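Local coordinates for protein YghZ aldo-keto reductase (PDB 3N6Q) that probably reduces aldehydes and ketones with NADPH, as a TIM-barrel member of the aldo-keto reductase family, at residues Leu199-Asp204 with Leu286-Lys291; Leu49-Asp54 with Ser303-Leu308. One frame throughout, in Å; residues are numbered along the deposited sequence. Where two conformers were deposited one is given.

Contact 1. Residues Leu199-Asp204 with Leu286-Lys291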
loop_
_atom_site.group_PDB
_atom_site.type_symbol
_atom_site.label_atom_id
_atom_site.label_comp_id
_atom_site.label_asym_id
_atom_site.label_seq_id
_atom_site.Cartn_x
_atom_site.Cartn_y
_atom_site.Cartn_z
ATOM N N LEU B 199 30.011 32.360 7.256
ATOM C CA LEU B 199 29.588 33.366 8.212
ATOM C C LEU B 199 28.532 32.825 9.154
ATOM O O LEU B 199 28.108 33.524 10.050
ATOM C CB LEU B 199 29.004 34.598 7.496
ATOM C CG LEU B 199 29.972 35.107 6.420
ATOM C CD1 LEU B 199 29.416 36.403 5.898
ATOM C CD2 LEU B 199 31.355 35.319 7.048
ATOM N N ASN B 200 28.060 31.606 8.904
ATOM C CA ASN B 200 26.944 31.081 9.694
ATOM C C ASN B 200 27.193 29.640 10.090
ATOM O O ASN B 200 26.967 28.704 9.295
ATOM C CB ASN B 200 25.594 31.241 8.973
ATOM C CG ASN B 200 24.441 30.723 9.823
ATOM O OD1 ASN B 200 24.655 30.225 10.932
ATOM N ND2 ASN B 200 23.254 30.776 9.293
ATOM N N ARG B 201 27.775 29.460 11.275
ATOM C CA ARG B 201 28.214 28.133 11.682
ATOM C C ARG B 201 27.407 27.526 12.799
ATOM O O ARG B 201 27.889 26.652 13.479
ATOM C CB ARG B 201 29.709 28.091 12.027
ATOM C CG ARG B 201 30.486 28.734 10.887
ATOM C CD ARG B 201 31.848 28.265 10.852
ATOM N NE ARG B 201 32.619 29.252 10.161
ATOM C CZ ARG B 201 33.920 29.352 10.305
ATOM N NH1 ARG B 201 34.533 28.481 11.123
ATOM N NH2 ARG B 201 34.580 30.291 9.618
ATOM N N TRP B 202 26.110 27.819 12.816
ATOM C CA TRP B 202 25.207 27.198 13.766
ATOM C C TRP B 202 25.289 25.684 13.708
ATOM O O TRP B 202 25.252 25.009 14.743
ATOM C CB TRP B 202 23.745 27.725 13.616
ATOM C CG TRP B 202 22.840 27.025 12.606
ATOM C CD1 TRP B 202 22.474 27.506 11.360
ATOM C CD2 TRP B 202 22.103 25.789 12.782
ATOM N NE1 TRP B 202 21.604 26.632 10.756
ATOM C CE2 TRP B 202 21.358 25.576 11.597
ATOM C CE3 TRP B 202 22.000 24.850 13.822
ATOM C CZ2 TRP B 202 20.540 24.444 11.407
ATOM C CZ3 TRP B 202 21.162 23.728 13.640
ATOM C CH2 TRP B 202 20.434 23.552 12.439
ATOM N N VAL B 203 25.437 25.114 12.506
ATOM C CA VAL B 203 25.426 23.662 12.417
ATOM C C VAL B 203 26.630 23.051 13.171
ATOM O O VAL B 203 26.551 21.964 13.727
ATOM C CB VAL B 203 25.405 23.100 10.963
ATOM C CG1 VAL B 203 24.294 23.720 10.116
ATOM C CG2 VAL B 203 26.673 23.244 10.337
ATOM N N ASP B 204 27.731 23.756 13.141
ATOM C CA ASP B 204 28.981 23.339 13.808
ATOM C C ASP B 204 28.788 23.473 15.332
ATOM O O ASP B 204 28.812 22.488 16.111
ATOM C CB ASP B 204 30.147 24.266 13.331
ATOM C CG ASP B 204 30.562 24.037 11.842
ATOM O OD1 ASP B 204 29.977 23.148 11.201
ATOM O OD2 ASP B 204 31.487 24.736 11.308
ATOM N N LEU B 286 32.669 28.218 -1.257
ATOM C CA LEU B 286 32.222 26.895 -1.586
ATOM C C LEU B 286 33.260 25.809 -1.266
ATOM O O LEU B 286 32.916 24.751 -0.741
ATOM C CB LEU B 286 31.822 26.798 -3.054
ATOM C CG LEU B 286 30.700 27.768 -3.445
ATOM C CD1 LEU B 286 30.460 27.654 -5.015
ATOM C CD2 LEU B 286 29.433 27.498 -2.596
ATOM N N SER B 287 34.528 26.086 -1.556
ATOM C CA SER B 287 35.577 25.094 -1.265
ATOM C C SER B 287 35.637 24.844 0.236
ATOM O O SER B 287 35.820 23.738 0.684
ATOM C CB SER B 287 36.936 25.644 -1.753
ATOM O OG SER B 287 36.960 25.680 -3.183
ATOM N N TRP B 288 35.473 25.909 1.001
ATOM C CA TRP B 288 35.503 25.800 2.453
ATOM C C TRP B 288 34.453 24.871 3.014
ATOM O O TRP B 288 34.718 24.063 3.877
ATOM C CB TRP B 288 35.419 27.185 3.082
ATOM C CG TRP B 288 35.591 27.161 4.582
ATOM C CD1 TRP B 288 36.763 27.409 5.307
ATOM C CD2 TRP B 288 34.545 26.969 5.550
ATOM N NE1 TRP B 288 36.478 27.324 6.685
ATOM C CE2 TRP B 288 35.140 27.026 6.847
ATOM C CE3 TRP B 288 33.166 26.704 5.448
ATOM C CZ2 TRP B 288 34.384 26.900 8.018
ATOM C CZ3 TRP B 288 32.425 26.537 6.608
ATOM C CH2 TRP B 288 33.037 26.624 7.889
ATOM N N LEU B 289 33.226 24.966 2.494
ATOM C CA LEU B 289 32.204 24.005 2.901
ATOM C C LEU B 289 32.570 22.591 2.511
ATOM O O LEU B 289 32.298 21.649 3.260
ATOM C CB LEU B 289 30.836 24.426 2.265
ATOM C CG LEU B 289 30.238 25.676 2.937
ATOM C CD1 LEU B 289 29.107 26.311 2.036
ATOM C CD2 LEU B 289 29.598 25.252 4.316
ATOM N N LEU B 290 33.134 22.426 1.322
ATOM C CA LEU B 290 33.386 21.114 0.724
ATOM C C LEU B 290 34.816 20.551 1.091
ATOM O O LEU B 290 35.282 19.569 0.485
ATOM C CB LEU B 290 33.362 21.239 -0.785
ATOM C CG LEU B 290 31.922 21.427 -1.342
ATOM C CD1 LEU B 290 31.953 21.685 -2.824
ATOM C CD2 LEU B 290 31.008 20.205 -0.969
ATOM N N LYS B 291 35.462 21.180 2.068
ATOM C CA LYS B 291 36.889 20.902 2.366
ATOM C C LYS B 291 37.077 19.550 3.021
ATOM O O LYS B 291 38.213 19.023 3.102
ATOM C CB LYS B 291 37.446 21.967 3.318
ATOM C CG LYS B 291 36.839 21.943 4.745
ATOM C CD LYS B 291 37.301 23.243 5.539
ATOM C CE LYS B 291 36.638 23.419 6.907
ATOM N NZ LYS B 291 35.123 23.631 6.802
#
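R201 lays the far end of its side chain against the CZ2 and CH2 atoms of W288. CZ of the guanidinium comes 3.4 Å from CZ2 of the indole, and that ring carbon sits over the middle of one guanidinium face. Further back along the arginine, NE and CD pass 3.5 and 3.6 Å from W288 CH2, so the CD methylene shares the contact with the guanidinium. The two planes are inclined by 49°, a slanted approach rather than a parallel stack. From the other side of the indole plane, K291 NZ stands 3.4 Å above the ring, over its centre, and donates to W288 O at 3.0 Å. That bond bends to 146° at the oxygen, with the donor tilted out of the carbonyl plane. Within the TIM barrel, the pair joins the start of helix 202-205, which follows strand 191-193, to the last turn of helix 281-289, just ahead of strand 297-300. W288 crosses the gap because its CG is anti to the backbone N (chi1 -174°). Farther out, F320 meets the indole edge-to-face, and L198 and L325 also pack on it. The guanidinium is fixed by a salt bridge from NH2 to D329 on the C-terminal helix 322-334 and by a hydrogen bond from NE to L198 O; I332 of the same helix touches the R201 side chain.

Contact 2. Residues Leu49-Asp54 with Ser303-Leu308; sequences LRKAFD and SRAEQL
K51 packs its aliphatic chain on A305 where two neighbouring helices of the TIM barrel meet: helix 42-54, which follows strand 24-31, and helix 305-312, which follows the last barrel strand, 297-300. The lysine leaves its helix with CG anti to the backbone N (chi1 174°), then kinks twice, at chi2 63° and chi3 67°. This folded shape wraps it round the A305 methyl: K51 CB and CG both lie 3.9 Å from A305 CB, and CE follows at 4.1 Å. K51 CG also comes 3.7 Å from A305 O. Beyond CE the chain turns away, and its ammonium forms a salt bridge with E309, one turn further along helix 305-312. The partner helix answers with L308, whose extended outer arm carries CD1 towards the backbone of helix 42-54; L308 CD1 also lies 4.1 Å from K51 CG. A305 and L308, three residues apart, thus present one small and one long apolar group on the same side of their helix. Inward, A52 rests on F60 and L308 on L30, so this part of the interface reaches the strands beneath the helices. At the inner end of the interface, L308 CD1 settles 3.6 Å from A52 N and 3.9 Å from A52 CB.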
loop_
_atom_site.group_PDB
_atom_site.type_symbol
_atom_site.label_atom_id
_atom_site.label_comp_id
_atom_site.label_asym_id
_atom_site.label_seq_id
_atom_site.Cartn_x
_atom_site.Cartn_y
_atom_site.Cartn_z
ATOM N N LEU B 49 19.085 25.457 -16.458
ATOM C CA LEU B 49 18.973 24.004 -16.252
ATOM C C LEU B 49 19.867 23.222 -17.164
ATOM O O LEU B 49 20.399 22.123 -16.796
ATOM C CB LEU B 49 17.506 23.504 -16.422
ATOM C CG LEU B 49 16.512 24.193 -15.458
ATOM C CD1 LEU B 49 15.070 23.632 -15.671
ATOM C CD2 LEU B 49 16.888 23.902 -13.985
ATOM N N ARG B 50 19.915 23.660 -18.427
ATOM C CA ARG B 50 20.691 22.893 -19.389
ATOM C C ARG B 50 22.176 22.939 -19.043
ATOM O O ARG B 50 22.864 21.950 -19.154
ATOM C CB ARG B 50 20.533 23.466 -20.808
ATOM C CG ARG B 50 19.148 23.157 -21.408
ATOM C CD ARG B 50 19.131 23.693 -22.856
ATOM N NE ARG B 50 17.914 23.297 -23.583
ATOM C CZ ARG B 50 17.750 23.468 -24.898
ATOM N NH1 ARG B 50 18.716 24.047 -25.619
ATOM N NH2 ARG B 50 16.599 23.111 -25.485
ATOM N N LYS B 51 22.629 24.112 -18.672
ATOM C CA LYS B 51 24.021 24.265 -18.260
ATOM C C LYS B 51 24.314 23.440 -17.015
ATOM O O LYS B 51 25.326 22.679 -16.991
ATOM C CB LYS B 51 24.372 25.747 -18.051
ATOM C CG LYS B 51 25.807 26.013 -17.474
ATOM C CD LYS B 51 26.873 25.515 -18.489
ATOM C CE LYS B 51 26.836 26.363 -19.750
ATOM N NZ LYS B 51 27.994 26.098 -20.669
ATOM N N ALA B 52 23.423 23.531 -16.003
ATOM C CA ALA B 52 23.586 22.709 -14.802
ATOM C C ALA B 52 23.815 21.249 -15.142
ATOM O O ALA B 52 24.806 20.628 -14.710
ATOM C CB ALA B 52 22.364 22.861 -13.861
ATOM N N PHE B 53 22.919 20.682 -15.944
ATOM C CA PHE B 53 22.985 19.258 -16.256
ATOM C C PHE B 53 24.219 18.915 -17.120
ATOM O O PHE B 53 24.833 17.868 -16.916
ATOM C CB PHE B 53 21.701 18.815 -16.950
ATOM C CG PHE B 53 21.561 17.325 -17.099
ATOM C CD1 PHE B 53 21.604 16.487 -15.978
ATOM C CD2 PHE B 53 21.405 16.757 -18.367
ATOM C CE1 PHE B 53 21.458 15.084 -16.099
ATOM C CE2 PHE B 53 21.211 15.319 -18.504
ATOM C CZ PHE B 53 21.241 14.502 -17.385
ATOM N N ASP B 54 24.574 19.805 -18.050
ATOM C CA ASP B 54 25.806 19.593 -18.886
ATOM C C ASP B 54 27.076 19.635 -18.001
ATOM O O ASP B 54 28.137 19.098 -18.397
ATOM C CB ASP B 54 25.895 20.680 -19.913
ATOM C CG ASP B 54 24.978 20.442 -21.117
ATOM O OD1 ASP B 54 24.473 19.333 -21.311
ATOM O OD2 ASP B 54 24.904 21.363 -21.899
ATOM N N SER B 303 21.664 32.631 -11.142
ATOM C CA SER B 303 20.816 33.465 -11.978
ATOM C C SER B 303 21.229 33.489 -13.449
ATOM O O SER B 303 20.540 34.096 -14.277
ATOM C CB SER B 303 20.804 34.897 -11.439
ATOM O OG SER B 303 22.137 35.357 -11.272
ATOM N N ARG B 304 22.377 32.898 -13.776
ATOM C CA ARG B 304 22.782 32.780 -15.192
ATOM C C ARG B 304 23.729 31.631 -15.382
ATOM O O ARG B 304 24.410 31.240 -14.441
ATOM C CB ARG B 304 23.465 34.061 -15.665
ATOM C CG ARG B 304 24.582 34.498 -14.769
ATOM C CD ARG B 304 24.875 35.997 -14.992
ATOM N NE ARG B 304 25.601 36.165 -16.241
ATOM C CZ ARG B 304 26.897 36.461 -16.336
ATOM N NH1 ARG B 304 27.611 36.711 -15.244
ATOM N NH2 ARG B 304 27.474 36.530 -17.532
ATOM N N ALA B 305 23.845 31.141 -16.614
ATOM C CA ALA B 305 24.666 29.944 -16.886
ATOM C C ALA B 305 26.104 30.121 -16.411
ATOM O O ALA B 305 26.679 29.216 -15.818
ATOM C CB ALA B 305 24.635 29.586 -18.365
ATOM N N GLU B 306 26.663 31.316 -16.617
ATOM C CA GLU B 306 28.085 31.573 -16.356
ATOM C C GLU B 306 28.429 31.359 -14.894
ATOM O O GLU B 306 29.564 30.993 -14.562
ATOM C CB GLU B 306 28.438 33.035 -16.698
ATOM C CG GLU B 306 28.481 33.355 -18.187
ATOM C CD GLU B 306 27.103 33.363 -18.867
ATOM O OE1 GLU B 306 26.049 33.523 -18.186
ATOM O OE2 GLU B 306 27.078 33.155 -20.111
ATOM N N GLN B 307 27.488 31.710 -14.015
ATOM C CA GLN B 307 27.725 31.569 -12.598
ATOM C C GLN B 307 28.016 30.123 -12.261
ATOM O O GLN B 307 28.883 29.852 -11.422
ATOM C CB GLN B 307 26.544 32.048 -11.732
ATOM C CG GLN B 307 26.958 31.993 -10.243
ATOM C CD GLN B 307 25.834 32.280 -9.238
ATOM O OE1 GLN B 307 24.854 32.955 -9.567
ATOM N NE2 GLN B 307 26.024 31.829 -7.972
ATOM N N LEU B 308 27.303 29.189 -12.910
ATOM C CA LEU B 308 27.512 27.769 -12.638
ATOM C C LEU B 308 28.917 27.363 -13.080
ATOM O O LEU B 308 29.621 26.690 -12.341
ATOM C CB LEU B 308 26.480 26.889 -13.343
ATOM C CG LEU B 308 25.044 27.115 -12.838
ATOM C CD1 LEU B 308 24.085 26.305 -13.748
ATOM C CD2 LEU B 308 24.978 26.631 -11.357
#

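How the contacts relate
Both contacts belong to the helical shell of one barrel, with centres 23 Å apart and nearest atoms about 7 Å apart, without touching. They are joined through strands: L286, L289 and L290 of contact 1 rest on V298 of strand 297-300, which runs parallel to strand 24-31, where L30 touches L308 of contact 2. The chain leaves helix 281-289, passes through strand 297-300 and enters contact 2. Contact 1 is aromatic and charged, contact 2 largely aliphatic. No cofactor is bound; in NADPH-dependent relatives the region after the last barrel strand receives the adenine end of the cofactor, so 303-308 probably lies nearby.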